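Local coordinates for protein halohydrin dehalogenase (Rhizobium radiobacter, PDB 4IY1) that catalyses the release of halide from vicinal halohydrins with epoxide formation, here as a heavily engineered variant with the Rossmann-like fold of short-chain dehydrogenases/reductases, at residues 10-15 with 128-133; 54-59 with 63-68; 74-79 with 109-114; 147-152 with 184-189. The protein carries 37 engineered substitutions. All coordinates share one frame; numbering follows the deposited sequence.

All four contacts sit around one parallel seven-stranded sheet. Along the chain, interactions 2 and 3 come in turn inside the loop that interaction 1 closes, and interaction 4 follows. Interaction 1, close to the centre of the folded subunit, joins the turn after strand 3-6 to strand 126-130; that strand is bonded to its neighbour 75-79, which belongs to interaction 3, through Ile130 N and Ser78 O at 2.7 Å. Helix 94-122 carries interaction 3 and meets Pro59 and Ile63 of interaction 2, the centres about 12 Å apart. Interaction 4 lies about 8 Å from interaction 1, centre to centre, both where this family's halide and catalytic sites are expected; 2 and 3 pack helices on the sheet.

Interaction 1 of 4, residues 10-15 with 128-133; sequences KHFGGM and IFITSA
Phe12 reaches over to Ile130 and Thr131 from a tight turn, and its side chain can be followed atom by atom. CB leaves the backbone beside the amide of Asn79. With CG anti to the backbone N (chi1 -160°), the ring is carried toward the end of strand 126-130. On the ring, CD2 comes first, 3.9 Å from Ile130 CG2, and CE2 sits closer to the same methyl, at 3.5 Å. At the tip, CZ lies 3.2 Å from the carbonyl O of Thr131, which meets the ring at its edge and in its plane. The side chains of Phe12 and Ile130 run by each other head to tail, while the other branch of Ile130 puts CD1 4.1 Å from Gly13 CA. Phe12 stands on a type II' turn from His11 to Gly14, closed by Gly14 N to His11 O at 2.7 Å. In halohydrin dehalogenases a halide site replaces the nicotinamide pocket of related dehydrogenases, and an aromatic ring in this loop is consistent with that. Around the contact, strand 75-79 gives Asn79, whose amide bonds to His11 O and Gly13 N, strand 170-175 adds Pro175, and helix 143-163 lays Arg149 against Phe12.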
loop_
_atom_site.group_PDB
_atom_site.type_symbol
_atom_site.label_atom_id
_atom_site.label_comp_id
_atom_site.label_asym_id
_atom_site.label_seq_id
_atom_site.Cartn_x
_atom_site.Cartn_y
_atom_site.Cartn_z
ATOM N N LYS B 10 -1.352 -28.234 13.434
ATOM C CA LYS B 10 -2.706 -28.398 13.984
ATOM C C LYS B 10 -3.502 -27.108 14.057
ATOM O O LYS B 10 -4.647 -27.121 14.506
ATOM C CB LYS B 10 -2.655 -29.030 15.369
ATOM C CG LYS B 10 -2.129 -30.471 15.374
ATOM C CD LYS B 10 -2.054 -31.005 16.802
ATOM C CE LYS B 10 -2.148 -32.528 16.852
ATOM N NZ LYS B 10 -1.910 -33.052 18.232
ATOM N N HIS B 11 -2.906 -25.990 13.650
ATOM C CA HIS B 11 -3.568 -24.695 13.833
ATOM C C HIS B 11 -3.511 -23.828 12.617
ATOM O O HIS B 11 -2.647 -24.023 11.740
ATOM C CB HIS B 11 -2.973 -23.946 15.020
ATOM C CG HIS B 11 -2.809 -24.795 16.259
ATOM N ND1 HIS B 11 -3.789 -24.935 17.176
ATOM C CD2 HIS B 11 -1.709 -25.511 16.742
ATOM C CE1 HIS B 11 -3.358 -25.742 18.170
ATOM N NE2 HIS B 11 -2.090 -26.105 17.891
ATOM N N PHE B 12 -4.336 -22.776 12.628
ATOM C CA PHE B 12 -4.270 -21.693 11.637
ATOM C C PHE B 12 -4.292 -22.278 10.232
ATOM O O PHE B 12 -5.278 -22.896 9.847
ATOM C CB PHE B 12 -3.021 -20.810 11.879
ATOM C CG PHE B 12 -3.096 -19.414 11.250
ATOM C CD1 PHE B 12 -4.308 -18.879 10.799
ATOM C CD2 PHE B 12 -1.952 -18.635 11.144
ATOM C CE1 PHE B 12 -4.376 -17.581 10.290
ATOM C CE2 PHE B 12 -2.000 -17.355 10.605
ATOM C CZ PHE B 12 -3.218 -16.811 10.204
ATOM N N GLY B 13 -3.208 -22.088 9.466
ATOM C CA GLY B 13 -3.155 -22.559 8.081
ATOM C C GLY B 13 -2.623 -23.966 7.949
ATOM O O GLY B 13 -2.397 -24.459 6.834
ATOM N N GLY B 14 -2.296 -24.572 9.091
ATOM C CA GLY B 14 -1.541 -25.821 9.109
ATOM C C GLY B 14 -2.103 -26.970 8.271
ATOM O O GLY B 14 -1.410 -27.491 7.391
ATOM N N MET B 15 -3.333 -27.404 8.564
ATOM C CA MET B 15 -3.877 -28.642 7.932
ATOM C C MET B 15 -4.220 -28.427 6.465
ATOM O O MET B 15 -3.855 -29.225 5.594
ATOM C CB MET B 15 -5.102 -29.171 8.691
ATOM C CG MET B 15 -4.796 -29.574 10.119
ATOM S SD MET B 15 -3.560 -30.877 10.201
ATOM C CE MET B 15 -4.420 -32.189 9.327
ATOM N N ILE B 128 7.186 -19.569 2.237
ATOM C CA ILE B 128 5.849 -18.985 2.398
ATOM C C ILE B 128 5.620 -18.761 3.869
ATOM O O ILE B 128 5.749 -19.680 4.649
ATOM C CB ILE B 128 4.752 -19.925 1.905
ATOM C CG1 ILE B 128 4.818 -20.076 0.409
ATOM C CG2 ILE B 128 3.373 -19.415 2.310
ATOM C CD1 ILE B 128 4.327 -21.427 -0.080
ATOM N N PHE B 129 5.453 -17.498 4.250
ATOM C CA PHE B 129 5.074 -17.134 5.600
ATOM C C PHE B 129 3.542 -17.026 5.649
ATOM O O PHE B 129 2.946 -16.250 4.900
ATOM C CB PHE B 129 5.666 -15.763 5.948
ATOM C CG PHE B 129 7.182 -15.745 6.063
ATOM C CD1 PHE B 129 7.851 -14.550 6.191
ATOM C CD2 PHE B 129 7.922 -16.926 6.026
ATOM C CE1 PHE B 129 9.235 -14.504 6.300
ATOM C CE2 PHE B 129 9.302 -16.899 6.092
ATOM C CZ PHE B 129 9.962 -15.683 6.215
ATOM N N ILE B 130 2.923 -17.675 6.622
ATOM C CA ILE B 130 1.534 -17.354 6.913
ATOM C C ILE B 130 1.420 -16.263 7.970
ATOM O O ILE B 130 1.763 -16.478 9.127
ATOM C CB ILE B 130 0.697 -18.622 7.225
ATOM C CG1 ILE B 130 0.796 -19.568 6.036
ATOM C CG2 ILE B 130 -0.774 -18.250 7.400
ATOM C CD1 ILE B 130 0.196 -20.922 6.296
ATOM N N THR B 131 1.065 -15.033 7.546
ATOM C CA THR B 131 1.000 -13.918 8.511
ATOM C C THR B 131 -0.446 -13.563 8.946
ATOM O O THR B 131 -1.149 -14.417 9.506
ATOM C CB THR B 131 1.817 -12.686 8.027
ATOM O OG1 THR B 131 1.170 -12.085 6.900
ATOM C CG2 THR B 131 3.261 -13.162 7.567
ATOM N N SER B 132 -0.890 -12.330 8.686
ATOM C CA SER B 132 -2.252 -11.927 9.002
ATOM C C SER B 132 -2.627 -10.600 8.346
ATOM O O SER B 132 -1.787 -9.693 8.252
ATOM C CB SER B 132 -2.420 -11.784 10.501
ATOM O OG SER B 132 -3.670 -11.199 10.793
ATOM N N ALA B 133 -3.930 -10.431 8.063
ATOM C CA ALA B 133 -4.432 -9.214 7.437
ATOM C C ALA B 133 -4.618 -8.151 8.499
ATOM O O ALA B 133 -4.956 -7.009 8.201
ATOM C CB ALA B 133 -5.737 -9.483 6.700
#

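Interaction 2 of 4, residues 54-59 with 63-68; sequences MSEQEP and IEAVTS
The carbonyl O of Ile63, a residue whose own amide is held by Pro59 across the contact, is gripped twice: Thr67 N at 2.8 Å and Thr67 OG1 at 2.7 Å approach it, one above and one below the plane of the carbonyl. One turn earlier, Ile63 N donates to Pro59 O at 3.1 Å, and the N-H points almost straight at the oxygen (178°). This is a regular i to i+4 bond within the first turns of helix 59-70, with proline at the first helical position, where no amide hydrogen is needed.

The preceding loop then folds back along the helix. Met54 bends at chi2 (-83°) and again at chi3 (-77°), which brings its CE over the backbone between Ala65 and Val66: CE is 3.7 Å from Ala65 C and also touches the CG2 branch of Val66. Glu56 bends at chi2 and offers the flat face of its carboxylate to Ala65, whose methyl CB sits almost directly above Glu56 CD at 3.4 Å. The loop is braced by Gln57, whose NE2 bonds to Ser55 O at 2.7 Å from well above the carbonyl plane and also reaches Asp32 O.

Glu58 is the N-cap, and Glu61 OE2 accepts from Glu58 N, the half of a capping box that runs from the third helical residue back to the cap. Together these features make up the strand-to-helix start of a Rossmann crossover: strand 52-53, at the edge of the sheet, leads through this loop into helix 59-70, which returns the chain to strand 75-79.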
loop_
_atom_site.group_PDB
_atom_site.type_symbol
_atom_site.label_atom_id
_atom_site.label_comp_id
_atom_site.label_asym_id
_atom_site.label_seq_id
_atom_site.Cartn_x
_atom_site.Cartn_y
_atom_site.Cartn_z
ATOM N N MET B 54 6.956 -34.630 13.066
ATOM C CA MET B 54 8.293 -34.680 13.693
ATOM C C MET B 54 8.221 -34.252 15.152
ATOM O O MET B 54 7.392 -33.417 15.532
ATOM C CB MET B 54 9.283 -33.775 12.962
ATOM C CG MET B 54 9.155 -33.780 11.456
ATOM S SD MET B 54 10.024 -35.184 10.727
ATOM C CE MET B 54 11.716 -34.650 10.823
ATOM N N SER B 55 9.120 -34.791 15.968
ATOM C CA SER B 55 9.203 -34.386 17.367
ATOM C C SER B 55 9.922 -33.044 17.481
ATOM O O SER B 55 9.609 -32.233 18.357
ATOM C CB SER B 55 9.947 -35.447 18.185
ATOM O OG SER B 55 11.192 -35.766 17.570
ATOM N N GLU B 56 10.876 -32.824 16.579
ATOM C CA GLU B 56 11.811 -31.695 16.652
ATOM C C GLU B 56 11.065 -30.364 16.794
ATOM O O GLU B 56 10.036 -30.160 16.158
ATOM C CB GLU B 56 12.674 -31.680 15.394
ATOM C CG GLU B 56 13.856 -32.637 15.430
ATOM C CD GLU B 56 13.483 -34.102 15.216
ATOM O OE1 GLU B 56 14.274 -34.960 15.637
ATOM O OE2 GLU B 56 12.450 -34.416 14.591
ATOM N N GLN B 57 11.535 -29.499 17.687
ATOM C CA GLN B 57 10.794 -28.296 18.056
ATOM C C GLN B 57 11.374 -26.981 17.523
ATOM O O GLN B 57 10.626 -26.057 17.235
ATOM C CB GLN B 57 10.624 -28.189 19.565
ATOM C CG GLN B 57 9.696 -29.233 20.148
ATOM C CD GLN B 57 8.303 -29.153 19.557
ATOM O OE1 GLN B 57 7.548 -28.249 19.874
ATOM N NE2 GLN B 57 7.941 -30.137 18.735
ATOM N N GLU B 58 12.694 -26.851 17.521
ATOM C CA GLU B 58 13.331 -25.575 17.186
ATOM C C GLU B 58 13.701 -25.549 15.723
ATOM O O GLU B 58 13.896 -26.594 15.118
ATOM C CB GLU B 58 14.593 -25.367 18.043
ATOM C CG GLU B 58 14.304 -25.151 19.520
ATOM C CD GLU B 58 13.084 -24.289 19.742
ATOM O OE1 GLU B 58 12.213 -24.681 20.538
ATOM O OE2 GLU B 58 12.970 -23.234 19.090
ATOM N N PRO B 59 13.882 -24.352 15.157
ATOM C CA PRO B 59 14.044 -24.260 13.702
ATOM C C PRO B 59 15.198 -25.095 13.151
ATOM O O PRO B 59 15.026 -25.788 12.161
ATOM C CB PRO B 59 14.276 -22.766 13.468
ATOM C CG PRO B 59 13.527 -22.124 14.579
ATOM C CD PRO B 59 13.690 -23.023 15.772
ATOM N N ILE B 63 14.849 -28.401 10.556
ATOM C CA ILE B 63 15.417 -28.452 9.219
ATOM C C ILE B 63 16.419 -29.618 9.020
ATOM O O ILE B 63 16.384 -30.316 8.001
ATOM C CB ILE B 63 16.091 -27.122 8.872
ATOM C CG1 ILE B 63 15.092 -25.959 9.013
ATOM C CG2 ILE B 63 16.681 -27.168 7.483
ATOM C CD1 ILE B 63 13.923 -26.008 8.059
ATOM N N GLU B 64 17.341 -29.795 9.958
ATOM C CA GLU B 64 18.324 -30.883 9.843
ATOM C C GLU B 64 17.647 -32.251 9.931
ATOM O O GLU B 64 17.996 -33.173 9.200
ATOM C CB GLU B 64 19.403 -30.769 10.927
ATOM C CG GLU B 64 20.178 -29.463 10.862
ATOM C CD GLU B 64 21.382 -29.425 11.794
ATOM O OE1 GLU B 64 22.440 -28.916 11.366
ATOM O OE2 GLU B 64 21.258 -29.851 12.968
ATOM N N ALA B 65 16.670 -32.373 10.824
ATOM C CA ALA B 65 15.982 -33.642 11.003
ATOM C C ALA B 65 15.192 -34.035 9.740
ATOM O O ALA B 65 15.211 -35.192 9.318
ATOM C CB ALA B 65 15.084 -33.593 12.231
ATOM N N VAL B 66 14.541 -33.058 9.111
ATOM C CA VAL B 66 13.820 -33.293 7.857
ATOM C C VAL B 66 14.813 -33.568 6.751
ATOM O O VAL B 66 14.577 -34.421 5.889
ATOM C CB VAL B 66 12.960 -32.069 7.438
ATOM C CG1 VAL B 66 12.359 -32.294 6.060
ATOM C CG2 VAL B 66 11.866 -31.766 8.477
ATOM N N THR B 67 15.867 -32.768 6.699
ATOM C CA THR B 67 16.894 -32.940 5.677
ATOM C C THR B 67 17.559 -34.322 5.767
ATOM O O THR B 67 17.807 -34.967 4.738
ATOM C CB THR B 67 17.962 -31.829 5.745
ATOM O OG1 THR B 67 17.344 -30.556 5.516
ATOM C CG2 THR B 67 19.044 -32.044 4.675
ATOM N N SER B 68 17.795 -34.801 6.991
ATOM C CA SER B 68 18.351 -36.148 7.192
ATOM C C SER B 68 17.417 -37.188 6.625
ATOM O O SER B 68 17.788 -37.946 5.753
ATOM C CB SER B 68 18.573 -36.451 8.678
ATOM O OG SER B 68 19.639 -35.690 9.199
#

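Interaction 3 of 4, residues 74-79 with 109-114; sequences DILVSN and FALANA. Engineered in segment 74-79: Ile75 (natural residue Val). Engineered in segment 109-114: Ala112 (natural residue Val).
Leu76 turns its CG anti to the backbone N (chi1 168°), while Leu111 swings its own CG anti to the carbonyl carbon (chi1 -78°), and these two choices bring the leucines together between strand and helix. The motif is the beta-alpha-beta crossover of a Rossmann fold: strand 75-79 is followed by helix 94-122, which packs on the sheet and hands the chain to the neighbouring parallel strand 126-130. The short strand and helix axes approach to 9.3 Å and run nearly antiparallel, 168° apart.

Where they meet, the two leucine side chains lie roughly perpendicular. Leu76 CD2 rests on the root of Leu111, 3.8 Å from its CB and as far from its carbonyl C, and the same methyl abuts the amide N of Ala112, an engineered position. Leu76 thus presses into the helix backbone itself, not only against its side chains. Leu111 is shared as well, since Pro59 of helix 59-70 packs against it.

A second subunit also packs on this helix: Phe109 stacks on Tyr97 of that subunit, and Asn113 ND2 bonds to carbonyls of its Ile89 and Tyr92. Further along the strand, Ser78 OG, whose hydroxyl is engaged by Asp80 OD2, lies 3.5 Å from the methyl Leu111 CD1.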
loop_
_atom_site.group_PDB
_atom_site.type_symbol
_atom_site.label_atom_id
_atom_site.label_comp_id
_atom_site.label_asym_id
_atom_site.label_seq_id
_atom_site.Cartn_x
_atom_site.Cartn_y
_atom_site.Cartn_z
ATOM N N ASP B 74 12.343 -28.395 -0.060
ATOM C CA ASP B 74 12.012 -27.615 -1.245
ATOM C C ASP B 74 11.032 -26.524 -0.859
ATOM O O ASP B 74 10.983 -25.476 -1.486
ATOM C CB ASP B 74 11.414 -28.508 -2.330
ATOM C CG ASP B 74 12.408 -29.547 -2.849
ATOM O OD1 ASP B 74 12.288 -30.726 -2.470
ATOM O OD2 ASP B 74 13.265 -29.200 -3.684
ATOM N N ILE B 75 10.200 -26.802 0.133
ATOM C CA ILE B 75 9.169 -25.857 0.531
ATOM C C ILE B 75 9.114 -25.659 2.027
ATOM O O ILE B 75 8.991 -26.630 2.789
ATOM C CB ILE B 75 7.777 -26.284 0.008
ATOM C CG1 ILE B 75 7.778 -26.364 -1.523
ATOM C CG2 ILE B 75 6.725 -25.284 0.434
ATOM C CD1 ILE B 75 7.036 -27.581 -2.048
ATOM N N LEU B 76 9.194 -24.398 2.453
ATOM C CA LEU B 76 8.954 -24.055 3.836
ATOM C C LEU B 76 7.629 -23.317 3.927
ATOM O O LEU B 76 7.444 -22.278 3.290
ATOM C CB LEU B 76 10.068 -23.126 4.338
ATOM C CG LEU B 76 9.868 -22.418 5.682
ATOM C CD1 LEU B 76 9.707 -23.443 6.816
ATOM C CD2 LEU B 76 11.055 -21.457 5.969
ATOM N N VAL B 77 6.722 -23.811 4.752
ATOM C CA VAL B 77 5.555 -23.033 5.111
ATOM C C VAL B 77 5.642 -22.684 6.581
ATOM O O VAL B 77 5.493 -23.561 7.449
ATOM C CB VAL B 77 4.234 -23.785 4.839
ATOM C CG1 VAL B 77 3.050 -22.905 5.190
ATOM C CG2 VAL B 77 4.170 -24.248 3.405
ATOM N N SER B 78 5.997 -21.426 6.858
ATOM C CA SER B 78 6.051 -20.950 8.212
ATOM C C SER B 78 4.695 -20.450 8.650
ATOM O O SER B 78 4.276 -19.325 8.315
ATOM C CB SER B 78 7.148 -19.894 8.389
ATOM O OG SER B 78 7.446 -19.693 9.751
ATOM N N ASN B 79 3.992 -21.327 9.354
ATOM C CA ASN B 79 2.606 -21.126 9.777
ATOM C C ASN B 79 2.618 -20.667 11.220
ATOM O O ASN B 79 2.617 -21.473 12.151
ATOM C CB ASN B 79 1.831 -22.450 9.613
ATOM C CG ASN B 79 0.421 -22.404 10.191
ATOM O OD1 ASN B 79 -0.391 -21.555 9.829
ATOM N ND2 ASN B 79 0.113 -23.359 11.066
ATOM N N PHE B 109 11.870 -15.776 10.526
ATOM C CA PHE B 109 13.250 -15.421 10.144
ATOM C C PHE B 109 14.181 -16.596 10.405
ATOM O O PHE B 109 14.934 -16.998 9.537
ATOM C CB PHE B 109 13.719 -14.207 10.923
ATOM C CG PHE B 109 15.174 -13.843 10.677
ATOM C CD1 PHE B 109 16.174 -14.384 11.455
ATOM C CD2 PHE B 109 15.522 -12.945 9.681
ATOM C CE1 PHE B 109 17.523 -14.129 11.178
ATOM C CE2 PHE B 109 16.845 -12.590 9.475
ATOM C CZ PHE B 109 17.851 -13.222 10.188
ATOM N N ALA B 110 13.997 -17.213 11.562
ATOM C CA ALA B 110 14.827 -18.309 12.038
ATOM C C ALA B 110 14.673 -19.489 11.101
ATOM O O ALA B 110 15.650 -20.004 10.581
ATOM C CB ALA B 110 14.384 -18.678 13.449
ATOM N N LEU B 111 13.433 -19.784 10.725
ATOM C CA LEU B 111 13.188 -20.891 9.803
ATOM C C LEU B 111 13.751 -20.580 8.430
ATOM O O LEU B 111 14.428 -21.418 7.833
ATOM C CB LEU B 111 11.694 -21.231 9.733
ATOM C CG LEU B 111 11.255 -22.042 10.944
ATOM C CD1 LEU B 111 9.770 -21.888 11.227
ATOM C CD2 LEU B 111 11.636 -23.522 10.719
ATOM N N ALA B 112 13.562 -19.347 7.953
ATOM C CA ALA B 112 14.142 -18.988 6.652
ATOM C C ALA B 112 15.681 -19.073 6.690
ATOM O O ALA B 112 16.297 -19.467 5.712
ATOM C CB ALA B 112 13.714 -17.595 6.210
ATOM N N ASN B 113 16.252 -18.466 7.716
ATOM C CA ASN B 113 17.699 -18.450 7.935
ATOM C C ASN B 113 18.275 -19.889 8.012
ATOM O O ASN B 113 19.271 -20.179 7.362
ATOM C CB ASN B 113 18.025 -17.614 9.194
ATOM C CG ASN B 113 19.479 -17.739 9.643
ATOM O OD1 ASN B 113 19.793 -18.533 10.521
ATOM N ND2 ASN B 113 20.343 -16.882 9.114
ATOM N N ALA B 114 17.523 -20.822 8.590
ATOM C CA ALA B 114 17.948 -22.245 8.614
ATOM C C ALA B 114 17.908 -22.974 7.260
ATOM O O ALA B 114 18.679 -23.902 7.016
ATOM C CB ALA B 114 17.167 -23.027 9.677
#

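Interaction 4 of 4, residues 147-152 with 184-189; sequences SARAGA and PYYYPS. Engineered in segment 184-189: Tyr186 (natural residue Phe), Ser189 (natural residue Thr).
Backbones stay well apart here: the nearest CA atoms, those of Arg149 and Tyr186, are 13.8 Å from each other. One segment is regular helix, with Gly151 N bonded to Ser147 O at 2.9 Å; the other is an irregular loop with a cis peptide between Tyr185 and Tyr186. Two long side chains therefore bridge the distance from opposite directions.

Arg149 starts with CG anti to its carbonyl carbon and bends at chi2 (-71°) before stretching out, so that NH2 leads. That nitrogen lies 3.0 Å from Tyr186 OH, and it is also 3.4 Å from Tyr186 CE2, which sits at the edge of the guanidinium and in its plane. Guanidinium and ring are steeply turned, their planes 68° apart. The tyrosine is an engineered residue, phenylalanine in the natural enzyme. Its hydroxyl bonds to the backbone O of Ala82, which fixes the outer end of the ring; Tyr185 CB sits over one face, 3.8 Å above the plane and displaced toward the CD2-CE2 rim, and Phe12 meets the ring edge-to-face.

NH2 of Arg149 is hydrogen-bonded to Asp80 O and Tyr145 OH. With Ser132 also touching Arg149, the grouping is consistent with the Ser-Tyr-Arg triad of halohydrin dehalogenases.

The arginine comes from helix 143-163, next in the chain after strand 126-130, and it packs on Leu104 of helix 94-122. The tyrosine hangs from the loop between strand 170-175 and helix 189-192, where neighbouring Tyr187 meets the ring of Trp249 from a third subunit.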
loop_
_atom_site.group_PDB
_atom_site.type_symbol
_atom_site.label_atom_id
_atom_site.label_comp_id
_atom_site.label_asym_id
_atom_site.label_seq_id
_atom_site.Cartn_x
_atom_site.Cartn_y
_atom_site.Cartn_z
ATOM N N SER B 147 1.515 -5.344 14.499
ATOM C CA SER B 147 2.845 -4.871 14.137
ATOM C C SER B 147 3.853 -5.989 13.910
ATOM O O SER B 147 4.584 -5.967 12.929
ATOM C CB SER B 147 3.346 -3.816 15.127
ATOM O OG SER B 147 3.972 -4.406 16.224
ATOM N N ALA B 148 3.803 -7.032 14.730
ATOM C CA ALA B 148 4.623 -8.227 14.484
ATOM C C ALA B 148 4.270 -8.962 13.214
ATOM O O ALA B 148 5.162 -9.436 12.462
ATOM C CB ALA B 148 4.585 -9.177 15.688
ATOM N N ARG B 149 2.981 -8.988 12.884
ATOM C CA ARG B 149 2.596 -9.615 11.635
ATOM C C ARG B 149 3.095 -8.783 10.440
ATOM O O ARG B 149 3.334 -9.326 9.372
ATOM C CB ARG B 149 1.057 -9.819 11.550
ATOM C CG ARG B 149 0.496 -10.829 12.548
ATOM C CD ARG B 149 0.908 -12.269 12.180
ATOM N NE ARG B 149 0.119 -13.274 12.881
ATOM C CZ ARG B 149 0.238 -14.590 12.703
ATOM N NH1 ARG B 149 1.262 -15.071 12.019
ATOM N NH2 ARG B 149 -0.637 -15.433 13.271
ATOM N N ALA B 150 3.062 -7.462 10.574
ATOM C CA ALA B 150 3.519 -6.562 9.483
ATOM C C ALA B 150 5.047 -6.728 9.302
ATOM O O ALA B 150 5.561 -6.790 8.171
ATOM C CB ALA B 150 3.205 -5.111 9.845
ATOM N N GLY B 151 5.730 -6.927 10.422
ATOM C CA GLY B 151 7.150 -7.319 10.424
ATOM C C GLY B 151 7.402 -8.555 9.582
ATOM O O GLY B 151 8.287 -8.572 8.722
ATOM N N ALA B 152 6.547 -9.559 9.734
ATOM C CA ALA B 152 6.771 -10.842 9.045
ATOM C C ALA B 152 6.445 -10.780 7.570
ATOM O O ALA B 152 7.167 -11.352 6.739
ATOM C CB ALA B 152 5.997 -11.954 9.724
ATOM N N PRO B 184 -8.144 -22.720 17.982
ATOM C CA PRO B 184 -8.492 -21.349 18.360
ATOM C C PRO B 184 -7.779 -20.282 17.514
ATOM O O PRO B 184 -8.101 -19.094 17.627
ATOM C CB PRO B 184 -8.019 -21.260 19.817
ATOM C CG PRO B 184 -6.906 -22.268 19.907
ATOM C CD PRO B 184 -7.336 -23.391 19.018
ATOM N N TYR B 185 -6.789 -20.710 16.721
ATOM C CA TYR B 185 -6.031 -19.816 15.852
ATOM C C TYR B 185 -6.562 -19.941 14.418
ATOM O O TYR B 185 -6.150 -20.853 13.697
ATOM C CB TYR B 185 -4.532 -20.204 15.880
ATOM C CG TYR B 185 -3.924 -20.263 17.274
ATOM C CD1 TYR B 185 -3.546 -19.096 17.942
ATOM C CD2 TYR B 185 -3.733 -21.483 17.925
ATOM C CE1 TYR B 185 -3.037 -19.141 19.227
ATOM C CE2 TYR B 185 -3.184 -21.540 19.204
ATOM C CZ TYR B 185 -2.860 -20.369 19.855
ATOM O OH TYR B 185 -2.335 -20.410 21.128
ATOM N N TYR B 186 -7.466 -19.056 13.985
ATOM C CA TYR B 186 -7.946 -17.896 14.753
ATOM C C TYR B 186 -9.455 -17.777 14.627
ATOM O O TYR B 186 -10.047 -16.827 15.159
ATOM C CB TYR B 186 -7.309 -16.576 14.255
ATOM C CG TYR B 186 -5.859 -16.428 14.662
ATOM C CD1 TYR B 186 -5.512 -15.880 15.895
ATOM C CD2 TYR B 186 -4.841 -16.964 13.871
ATOM C CE1 TYR B 186 -4.187 -15.776 16.283
ATOM C CE2 TYR B 186 -3.521 -16.909 14.279
ATOM C CZ TYR B 186 -3.200 -16.301 15.468
ATOM O OH TYR B 186 -1.881 -16.239 15.846
ATOM N N TYR B 187 -10.075 -18.693 13.879
ATOM C CA TYR B 187 -11.535 -18.619 13.666
ATOM C C TYR B 187 -12.180 -19.984 13.833
ATOM O O TYR B 187 -12.593 -20.609 12.843
ATOM C CB TYR B 187 -11.863 -18.037 12.279
ATOM C CG TYR B 187 -11.717 -16.539 12.209
ATOM C CD1 TYR B 187 -10.468 -15.946 11.994
ATOM C CD2 TYR B 187 -12.793 -15.709 12.478
ATOM C CE1 TYR B 187 -10.318 -14.566 11.992
ATOM C CE2 TYR B 187 -12.653 -14.325 12.480
ATOM C CZ TYR B 187 -11.417 -13.756 12.223
ATOM O OH TYR B 187 -11.302 -12.371 12.172
ATOM N N PRO B 188 -12.191 -20.494 15.083
ATOM C CA PRO B 188 -12.739 -21.816 15.364
ATOM C C PRO B 188 -14.229 -21.904 14.972
ATOM O O PRO B 188 -14.957 -20.891 15.033
ATOM C CB PRO B 188 -12.537 -21.979 16.887
ATOM C CG PRO B 188 -12.375 -20.605 17.408
ATOM C CD PRO B 188 -11.744 -19.801 16.301
ATOM N N SER B 189 -14.603 -23.047 14.395
ATOM C CA SER B 189 -15.971 -23.313 13.945
ATOM C C SER B 189 -17.002 -22.757 14.926
ATOM O O SER B 189 -17.874 -21.966 14.547
ATOM C CB SER B 189 -16.176 -24.814 13.745
ATOM O OG SER B 189 -15.336 -25.305 12.705
#